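Local structure of AP endonuclease, family 2 (Brucella melitensis biovar Abortus, 3NGF) at residues G170-V175 / V180-D185; R134-K139 / I145-E150; T63-N68 / F207-I212. The protein probably interconverts hydroxypyruvate and tartronate semialdehyde, acting as a manganese-binding isomerase of the hyi family on a TIM-barrel scaffold. All coordinates share one frame; numbering follows the deposited sequence.

Contact 1 of 3, residues G170-V175 / V180-D185; sequences GLVKRV and VAVQLD. With MN (manganese (II) ion), chain C.
No aromatic ring takes part where Val172 meets Val180: the flat group at the interface is the peptide that follows Val180. Its carbonyl oxygen has a methyl against it, with Val172 CG1 3.7 Å from Val180 O. At the far end of the strand lies a second flat group, the carboxylate of Asp185, which uses one oxygen for a metal and the other for a helix end. The rest of the contact is aliphatic. The side chains of Val172 and Val180 lie alongside, pointing opposite ways, so that Val180 CG1 comes to 3.9 Å from Val172 CG1 and lies almost as near to Val172 CG2. The second branch of Val180 is used too. CG2, beside the backbone N and anti to the carbonyl carbon, meets Val175 CG1 at 3.9 Å, the Val175 side chain standing roughly perpendicular to that of Val180. Val172 and Val175 are one helical turn apart and share this strand residue, while Val172 CG2 also leans on Val182 CG2 at 4.2 Å. Valine suits these places because its beta-branched side chain offers two methyls close to the backbone, which can each meet a different partner. Phe133 of helix 122-140 packs against both Val175 and Val180. Further along the strand, Asp185 OD2 binds the manganese ion at 2.2 Å, and OD1 makes weak N-cap hydrogen bonds to the backbone N atoms of Tyr187 and His188, which should steady the carboxylate. Helix 165-175 runs nearly antiparallel to strand 180-185, at 164° and 8.3 Å between segment axes. This is the return half of a beta-alpha-beta unit of a TIM barrel, with apolar packing outside the barrel wall and a metal ligand at the C-terminal end of the strand.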
loop_
_atom_site.group_PDB
_atom_site.type_symbol
_atom_site.label_atom_id
_atom_site.label_comp_id
_atom_site.label_asym_id
_atom_site.label_seq_id
_atom_site.Cartn_x
_atom_site.Cartn_y
_atom_site.Cartn_z
ATOM N N GLY A 170 9.137 12.009 -8.712
ATOM C CA GLY A 170 10.474 12.602 -8.827
ATOM C C GLY A 170 11.522 11.876 -8.011
ATOM O O GLY A 170 12.658 11.660 -8.500
ATOM N N LEU A 171 11.172 11.488 -6.786
ATOM C CA LEU A 171 12.121 10.758 -5.941
ATOM C C LEU A 171 12.428 9.388 -6.538
ATOM O O LEU A 171 13.571 8.943 -6.532
ATOM C CB LEU A 171 11.594 10.602 -4.520
ATOM C CG LEU A 171 11.658 11.835 -3.622
ATOM C CD1 LEU A 171 10.898 11.522 -2.325
ATOM C CD2 LEU A 171 13.123 12.165 -3.348
ATOM N N VAL A 172 11.411 8.731 -7.066
ATOM C CA VAL A 172 11.605 7.448 -7.738
ATOM C C VAL A 172 12.516 7.535 -8.982
ATOM O O VAL A 172 13.307 6.629 -9.233
ATOM C CB VAL A 172 10.279 6.789 -8.109
ATOM C CG1 VAL A 172 10.560 5.569 -9.034
ATOM C CG2 VAL A 172 9.523 6.391 -6.841
ATOM N N LYS A 173 12.415 8.618 -9.747
ATOM C CA LYS A 173 13.314 8.821 -10.886
ATOM C C LYS A 173 14.770 8.930 -10.421
ATOM O O LYS A 173 15.678 8.408 -11.070
ATOM C CB LYS A 173 12.906 10.064 -11.696
ATOM C CG LYS A 173 11.773 9.805 -12.678
ATOM C CD LYS A 173 11.353 11.051 -13.428
ATOM C CE LYS A 173 9.963 10.889 -14.054
ATOM N NZ LYS A 173 9.438 12.234 -14.479
ATOM N N ARG A 174 14.987 9.586 -9.283
ATOM C CA ARG A 174 16.335 9.685 -8.725
ATOM C C ARG A 174 16.871 8.335 -8.264
ATOM O O ARG A 174 18.070 8.078 -8.414
ATOM C CB ARG A 174 16.390 10.699 -7.607
ATOM C CG ARG A 174 16.064 12.112 -8.100
ATOM C CD ARG A 174 15.851 13.075 -6.961
ATOM N NE ARG A 174 17.017 13.234 -6.093
ATOM C CZ ARG A 174 16.980 13.864 -4.914
ATOM N NH1 ARG A 174 15.837 14.395 -4.448
ATOM N NH2 ARG A 174 18.081 13.962 -4.187
ATOM N N VAL A 175 15.979 7.475 -7.762
ATOM C CA VAL A 175 16.346 6.100 -7.327
ATOM C C VAL A 175 16.885 5.300 -8.521
ATOM O O VAL A 175 17.884 4.554 -8.399
ATOM C CB VAL A 175 15.153 5.373 -6.666
ATOM C CG1 VAL A 175 15.403 3.853 -6.510
ATOM C CG2 VAL A 175 14.810 6.033 -5.319
ATOM N N VAL A 180 10.914 -0.128 -8.825
ATOM C CA VAL A 180 10.498 0.822 -7.800
ATOM C C VAL A 180 9.389 1.660 -8.426
ATOM O O VAL A 180 9.497 2.041 -9.614
ATOM C CB VAL A 180 11.662 1.727 -7.360
ATOM C CG1 VAL A 180 11.207 2.796 -6.404
ATOM C CG2 VAL A 180 12.787 0.913 -6.731
ATOM N N ALA A 181 8.321 1.918 -7.669
ATOM C CA ALA A 181 7.218 2.764 -8.136
ATOM C C ALA A 181 6.464 3.387 -6.983
ATOM O O ALA A 181 6.835 3.240 -5.829
ATOM C CB ALA A 181 6.265 1.989 -9.047
ATOM N N VAL A 182 5.414 4.114 -7.323
ATOM C CA VAL A 182 4.567 4.802 -6.365
ATOM C C VAL A 182 3.332 3.952 -6.048
ATOM O O VAL A 182 2.775 3.265 -6.929
ATOM C CB VAL A 182 4.116 6.152 -6.933
ATOM C CG1 VAL A 182 3.148 6.902 -5.942
ATOM C CG2 VAL A 182 5.352 7.033 -7.242
ATOM N N GLN A 183 2.949 3.955 -4.773
ATOM C CA GLN A 183 1.684 3.409 -4.318
ATOM C C GLN A 183 0.706 4.593 -4.231
ATOM O O GLN A 183 0.868 5.476 -3.390
ATOM C CB GLN A 183 1.880 2.751 -2.959
ATOM C CG GLN A 183 0.629 2.128 -2.327
ATOM C CD GLN A 183 0.961 1.300 -1.118
ATOM O OE1 GLN A 183 2.006 0.666 -1.054
ATOM N NE2 GLN A 183 0.056 1.272 -0.147
ATOM N N LEU A 184 -0.266 4.617 -5.134
ATOM C CA LEU A 184 -1.215 5.735 -5.278
ATOM C C LEU A 184 -2.500 5.443 -4.488
ATOM O O LEU A 184 -3.398 4.732 -4.974
ATOM C CB LEU A 184 -1.523 5.915 -6.768
ATOM C CG LEU A 184 -2.559 6.954 -7.199
ATOM C CD1 LEU A 184 -2.237 8.320 -6.598
ATOM C CD2 LEU A 184 -2.701 7.019 -8.742
ATOM N N ASP A 185 -2.556 5.942 -3.259
ATOM C CA ASP A 185 -3.753 5.864 -2.413
ATOM C C ASP A 185 -4.565 7.145 -2.694
ATOM O O ASP A 185 -4.112 8.292 -2.413
ATOM C CB ASP A 185 -3.314 5.702 -0.954
ATOM C CG ASP A 185 -4.470 5.586 0.034
ATOM O OD1 ASP A 185 -5.516 6.185 -0.212
ATOM O OD2 ASP A 185 -4.328 4.936 1.100
HETATM MN MN MN C . -2.754 3.658 1.995
HETATM O O HOH W 1 -1.068 2.108 2.914
HETATM O O HOH W 2 -2.558 4.690 4.005
#

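Contact 2 of 3, residues R134-K139 / I145-E150; sequences RYAADK and ITVLVE. With MN (manganese (II) ion), chain C.
Val147 turns its CG1 into the position flanked by its own backbone N and carbonyl carbon (chi1 55°), and this points the methyl at the helix, toward Ala136 and Ala137. The touch is light: Val147 CG1 makes the closest approaches, 4.3 Å from Ala136 CB and 4.2 Å from Ala137 N, with Val147 CG2 only slightly farther from Ala136 CB. Alanine suits the helix side because the helix then contributes nothing longer than a methyl, which lets the backbones approach to 6.4 Å between Ala137 CA and Val147 CA. No hydrogen bond joins the two segments. Instead, Asn179 ties them indirectly, its ND2 donating to the carbonyl oxygens of both Ala137 and Ile145. Val147 is also packed by Phe133 of the same helix and by Val180 of the next strand, which places it in the apolar layer between barrel and helices. Just beyond the C-terminal end of the strand, Glu150 has CG anti to its backbone N (chi1 -169°) and an extended chain beyond, which carries the carboxylate to the metal site. Glu150 OE2 binds the manganese ion at 2.2 Å, whereas OE1 stays 3.3 Å from the metal, making the carboxylate a one-oxygen ligand. Glu150 is also predicted to be a proton donor or acceptor. Helix 122-140 packing back onto strand 146-149 completes one beta-alpha-beta crossover of the TIM barrel, whose metal site gathers ligands at the strand ends.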
loop_
_atom_site.group_PDB
_atom_site.type_symbol
_atom_site.label_atom_id
_atom_site.label_comp_id
_atom_site.label_asym_id
_atom_site.label_seq_id
_atom_site.Cartn_x
_atom_site.Cartn_y
_atom_site.Cartn_z
ATOM N N ARG A 134 17.338 1.971 -3.328
ATOM C CA ARG A 134 18.214 1.243 -4.257
ATOM C C ARG A 134 18.606 -0.137 -3.732
ATOM O O ARG A 134 18.607 -1.122 -4.510
ATOM C CB ARG A 134 19.473 2.043 -4.572
ATOM C CG ARG A 134 19.240 3.176 -5.519
ATOM C CD ARG A 134 20.500 4.011 -5.741
ATOM N NE ARG A 134 20.224 5.111 -6.665
ATOM C CZ ARG A 134 21.044 6.129 -6.909
ATOM N NH1 ARG A 134 22.224 6.239 -6.279
ATOM N NH2 ARG A 134 20.680 7.062 -7.770
ATOM N N TYR A 135 18.948 -0.217 -2.440
ATOM C CA TYR A 135 19.303 -1.499 -1.814
ATOM C C TYR A 135 18.108 -2.448 -1.911
ATOM O O TYR A 135 18.239 -3.589 -2.337
ATOM C CB TYR A 135 19.707 -1.344 -0.351
ATOM C CG TYR A 135 19.987 -2.673 0.321
ATOM C CD1 TYR A 135 21.263 -3.262 0.251
ATOM C CD2 TYR A 135 18.986 -3.357 0.998
ATOM C CE1 TYR A 135 21.513 -4.480 0.847
ATOM C CE2 TYR A 135 19.227 -4.564 1.586
ATOM C CZ TYR A 135 20.489 -5.138 1.506
ATOM O OH TYR A 135 20.700 -6.357 2.103
ATOM N N ALA A 136 16.925 -1.965 -1.548
ATOM C CA ALA A 136 15.745 -2.819 -1.573
ATOM C C ALA A 136 15.459 -3.309 -3.001
ATOM O O ALA A 136 15.126 -4.467 -3.211
ATOM C CB ALA A 136 14.524 -2.048 -1.009
ATOM N N ALA A 137 15.566 -2.396 -3.966
ATOM C CA ALA A 137 15.319 -2.709 -5.369
ATOM C C ALA A 137 16.262 -3.802 -5.791
ATOM O O ALA A 137 15.858 -4.746 -6.436
ATOM C CB ALA A 137 15.499 -1.453 -6.257
ATOM N N ASP A 138 17.526 -3.677 -5.402
ATOM C CA ASP A 138 18.555 -4.628 -5.857
ATOM C C ASP A 138 18.365 -6.017 -5.264
ATOM O O ASP A 138 18.652 -7.038 -5.926
ATOM C CB ASP A 138 19.941 -4.082 -5.529
ATOM C CG ASP A 138 20.343 -2.868 -6.390
ATOM O OD1 ASP A 138 19.714 -2.570 -7.429
ATOM O OD2 ASP A 138 21.340 -2.221 -6.013
ATOM N N LYS A 139 17.920 -6.055 -4.012
ATOM C CA LYS A 139 17.686 -7.315 -3.300
ATOM C C LYS A 139 16.422 -7.989 -3.797
ATOM O O LYS A 139 16.357 -9.220 -3.850
ATOM C CB LYS A 139 17.577 -7.063 -1.793
ATOM C CG LYS A 139 18.926 -6.914 -1.102
ATOM C CD LYS A 139 19.692 -8.261 -1.041
ATOM C CE LYS A 139 18.905 -9.321 -0.206
ATOM N NZ LYS A 139 19.516 -10.687 -0.118
ATOM N N ILE A 145 10.198 -8.781 -7.449
ATOM C CA ILE A 145 9.409 -8.012 -6.463
ATOM C C ILE A 145 9.672 -6.524 -6.630
ATOM O O ILE A 145 10.827 -6.088 -6.795
ATOM C CB ILE A 145 9.686 -8.488 -5.010
ATOM C CG1 ILE A 145 9.230 -9.946 -4.870
ATOM C CG2 ILE A 145 8.969 -7.572 -3.987
ATOM C CD1 ILE A 145 9.838 -10.694 -3.700
ATOM N N THR A 146 8.598 -5.729 -6.583
ATOM C CA THR A 146 8.672 -4.275 -6.693
ATOM C C THR A 146 8.521 -3.657 -5.285
ATOM O O THR A 146 7.754 -4.154 -4.469
ATOM C CB THR A 146 7.561 -3.741 -7.619
ATOM O OG1 THR A 146 7.805 -4.163 -8.965
ATOM C CG2 THR A 146 7.457 -2.180 -7.578
ATOM N N VAL A 147 9.299 -2.611 -4.992
ATOM C CA VAL A 147 9.169 -1.848 -3.750
ATOM C C VAL A 147 8.509 -0.511 -4.039
ATOM O O VAL A 147 8.877 0.175 -4.999
ATOM C CB VAL A 147 10.533 -1.633 -3.030
ATOM C CG1 VAL A 147 11.577 -0.979 -3.932
ATOM C CG2 VAL A 147 10.358 -0.861 -1.712
ATOM N N LEU A 148 7.562 -0.126 -3.187
ATOM C CA LEU A 148 6.819 1.105 -3.392
ATOM C C LEU A 148 7.032 2.129 -2.313
ATOM O O LEU A 148 7.250 1.799 -1.138
ATOM C CB LEU A 148 5.312 0.825 -3.471
ATOM C CG LEU A 148 4.831 -0.171 -4.514
ATOM C CD1 LEU A 148 3.285 -0.302 -4.450
ATOM C CD2 LEU A 148 5.341 0.186 -5.919
ATOM N N VAL A 149 6.899 3.387 -2.735
ATOM C CA VAL A 149 6.804 4.534 -1.833
ATOM C C VAL A 149 5.363 5.011 -1.885
ATOM O O VAL A 149 4.794 5.160 -2.980
ATOM C CB VAL A 149 7.786 5.687 -2.246
ATOM C CG1 VAL A 149 7.692 6.056 -3.762
ATOM C CG2 VAL A 149 7.579 6.963 -1.348
ATOM N N GLU A 150 4.775 5.250 -0.710
ATOM C CA GLU A 150 3.377 5.711 -0.609
ATOM C C GLU A 150 3.277 7.093 0.017
ATOM O O GLU A 150 3.461 7.229 1.230
ATOM C CB GLU A 150 2.532 4.787 0.249
ATOM C CG GLU A 150 1.028 5.104 0.141
ATOM C CD GLU A 150 0.137 4.419 1.172
ATOM O OE1 GLU A 150 0.590 3.697 2.075
ATOM O OE2 GLU A 150 -1.076 4.622 1.045
HETATM MN MN MN C . -2.754 3.658 1.995
HETATM O O HOH W 1 -1.068 2.108 2.914
HETATM O O HOH W 2 -2.558 4.690 4.005
#

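Contact 3 of 3, residues T63-N68 / F207-I212; sequences TQVLFN and FSHVQI. With MN (manganese (II) ion), chain C.
Inside the barrel, just below the manganese site, side chains from two strands that are not neighbours in the sheet fill the interior around His209. Apolar groups of strand 63-68 pack against the imidazole from one side. Leu66 CB stands over that face, offset toward the rim, and Leu66 CD2 lies 3.6 Å from His209 CD2, while Val65 CG1 approaches His209 CE1 obliquely to 3.5 Å. With CG anti to the backbone N (chi1 -167°), the ring reaches across toward strand 63-68. Gln211 serves the metal: OE1 binds manganese at 2.3 Å and also accepts a hydrogen bond from Gln183 NE2. Gln211 NE2 donates to Glu41 OE2 and comes within 4.0 Å of Leu66 CD2. An amide suits this place because it offers an oxygen to the metal and an N-H to Glu41. Glu41, in the second shell, should help fix the amide's rotation, together with the metal and Gln183, and its OE1 is hydrogen-bonded to His209 NE2. The axes of segments 63-68 and 209-212 cross at 83° and approach to 9.2 Å. Trp243 of strand 243-246 touches both Val65 and His209, and Gln183 of strand 180-185 packs on Leu66.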
loop_
_atom_site.group_PDB
_atom_site.type_symbol
_atom_site.label_atom_id
_atom_site.label_comp_id
_atom_site.label_asym_id
_atom_site.label_seq_id
_atom_site.Cartn_x
_atom_site.Cartn_y
_atom_site.Cartn_z
ATOM N N THR A 63 -4.910 -14.214 -3.446
ATOM C CA THR A 63 -3.600 -13.668 -3.810
ATOM C C THR A 63 -3.212 -12.609 -2.792
ATOM O O THR A 63 -4.024 -11.740 -2.443
ATOM C CB THR A 63 -3.682 -12.992 -5.177
ATOM O OG1 THR A 63 -3.972 -13.979 -6.172
ATOM C CG2 THR A 63 -2.389 -12.211 -5.502
ATOM N N GLN A 64 -1.955 -12.640 -2.355
ATOM C CA GLN A 64 -1.408 -11.591 -1.503
ATOM C C GLN A 64 -0.898 -10.474 -2.405
ATOM O O GLN A 64 0.061 -10.670 -3.162
ATOM C CB GLN A 64 -0.256 -12.114 -0.638
ATOM C CG GLN A 64 0.239 -11.060 0.381
ATOM C CD GLN A 64 -0.767 -10.779 1.490
ATOM O OE1 GLN A 64 -1.365 -11.709 2.019
ATOM N NE2 GLN A 64 -0.914 -9.495 1.894
ATOM N N VAL A 65 -1.568 -9.325 -2.367
ATOM C CA VAL A 65 -1.283 -8.243 -3.325
ATOM C C VAL A 65 -0.211 -7.287 -2.820
ATOM O O VAL A 65 0.580 -6.752 -3.621
ATOM C CB VAL A 65 -2.580 -7.496 -3.640
ATOM C CG1 VAL A 65 -2.331 -6.256 -4.445
ATOM C CG2 VAL A 65 -3.582 -8.491 -4.344
ATOM N N LEU A 66 -0.163 -7.082 -1.511
ATOM C CA LEU A 66 0.694 -6.043 -0.919
ATOM C C LEU A 66 0.834 -6.276 0.572
ATOM O O LEU A 66 -0.105 -6.731 1.226
ATOM C CB LEU A 66 0.074 -4.646 -1.156
ATOM C CG LEU A 66 0.820 -3.459 -0.496
ATOM C CD1 LEU A 66 1.974 -3.077 -1.360
ATOM C CD2 LEU A 66 -0.114 -2.264 -0.248
ATOM N N PHE A 67 2.007 -5.965 1.116
ATOM C CA PHE A 67 2.150 -5.650 2.535
ATOM C C PHE A 67 3.381 -4.762 2.745
ATOM O O PHE A 67 4.091 -4.410 1.781
ATOM C CB PHE A 67 2.145 -6.889 3.445
ATOM C CG PHE A 67 3.255 -7.880 3.161
ATOM C CD1 PHE A 67 4.477 -7.776 3.844
ATOM C CD2 PHE A 67 3.087 -8.877 2.208
ATOM C CE1 PHE A 67 5.523 -8.691 3.597
ATOM C CE2 PHE A 67 4.082 -9.790 1.960
ATOM C CZ PHE A 67 5.304 -9.703 2.647
ATOM N N ASN A 68 3.554 -4.296 3.971
ATOM C CA ASN A 68 4.636 -3.350 4.271
ATOM C C ASN A 68 5.844 -4.043 4.846
ATOM O O ASN A 68 5.730 -5.040 5.568
ATOM C CB ASN A 68 4.190 -2.303 5.285
ATOM C CG ASN A 68 3.052 -1.455 4.817
ATOM O OD1 ASN A 68 2.545 -1.616 3.718
ATOM N ND2 ASN A 68 2.626 -0.514 5.682
ATOM N N PHE A 207 2.801 4.142 -11.202
ATOM C CA PHE A 207 2.215 3.577 -9.992
ATOM C C PHE A 207 1.883 2.112 -10.203
ATOM O O PHE A 207 1.349 1.748 -11.246
ATOM C CB PHE A 207 0.985 4.389 -9.494
ATOM C CG PHE A 207 -0.139 4.476 -10.474
ATOM C CD1 PHE A 207 -0.158 5.464 -11.454
ATOM C CD2 PHE A 207 -1.213 3.597 -10.398
ATOM C CE1 PHE A 207 -1.201 5.540 -12.377
ATOM C CE2 PHE A 207 -2.253 3.674 -11.317
ATOM C CZ PHE A 207 -2.242 4.648 -12.306
ATOM N N SER A 208 2.225 1.272 -9.213
ATOM C CA SER A 208 2.049 -0.191 -9.318
ATOM C C SER A 208 0.952 -0.721 -8.394
ATOM O O SER A 208 0.650 -1.917 -8.409
ATOM C CB SER A 208 3.352 -0.920 -9.010
ATOM O OG SER A 208 4.322 -0.623 -9.988
ATOM N N HIS A 209 0.372 0.168 -7.594
ATOM C CA HIS A 209 -0.712 -0.202 -6.711
ATOM C C HIS A 209 -1.535 1.052 -6.481
ATOM O O HIS A 209 -1.005 2.169 -6.514
ATOM C CB HIS A 209 -0.196 -0.786 -5.399
ATOM C CG HIS A 209 -1.260 -1.456 -4.577
ATOM N ND1 HIS A 209 -2.031 -2.487 -5.063
ATOM C CD2 HIS A 209 -1.707 -1.211 -3.321
ATOM C CE1 HIS A 209 -2.915 -2.845 -4.139
ATOM N NE2 HIS A 209 -2.732 -2.089 -3.070
ATOM N N VAL A 210 -2.819 0.834 -6.271
ATOM C CA VAL A 210 -3.794 1.877 -6.023
ATOM C C VAL A 210 -4.577 1.431 -4.778
ATOM O O VAL A 210 -4.809 0.250 -4.569
ATOM C CB VAL A 210 -4.734 2.080 -7.234
ATOM C CG1 VAL A 210 -5.875 3.100 -6.895
ATOM C CG2 VAL A 210 -3.946 2.524 -8.469
ATOM N N GLN A 211 -4.938 2.394 -3.949
ATOM C CA GLN A 211 -5.825 2.178 -2.818
ATOM C C GLN A 211 -6.939 3.214 -2.842
ATOM O O GLN A 211 -6.779 4.296 -3.428
ATOM C CB GLN A 211 -5.068 2.253 -1.501
ATOM C CG GLN A 211 -4.151 1.040 -1.263
ATOM C CD GLN A 211 -3.271 1.242 -0.072
ATOM O OE1 GLN A 211 -2.735 2.322 0.130
ATOM N NE2 GLN A 211 -3.141 0.213 0.753
ATOM N N ILE A 212 -8.069 2.844 -2.240
ATOM C CA ILE A 212 -9.274 3.678 -2.185
ATOM C C ILE A 212 -9.958 3.690 -0.812
ATOM O O ILE A 212 -9.899 2.724 -0.036
ATOM C CB ILE A 212 -10.321 3.279 -3.270
ATOM C CG1 ILE A 212 -10.913 1.886 -3.009
ATOM C CG2 ILE A 212 -9.703 3.390 -4.682
ATOM C CD1 ILE A 212 -12.083 1.500 -3.955
HETATM MN MN MN C . -2.754 3.658 1.995
HETATM O O HOH W 1 -1.068 2.108 2.914
HETATM O O HOH W 2 -2.558 4.690 4.005
#

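From the N terminus, strand 63-68 opens contact 3, which closes only at strand 207-212, after more than half of the barrel has been built. Contacts 2 and 1 are both nested within that long loop. They follow in series without crossing: contact 2 closes at 145-150 before contact 1 opens at 170-175. Contacts 1 and 2 fasten successive helices to the outside of the wall, whereas contact 3 spans its interior. The outer pair are also joined directly, by probable hydrogen bonds from Gln183 N to Val149 O and from Arg134 NH2 to Arg174 O. All three contacts supply a manganese ligand, and Glu247 completes the set of protein ligands.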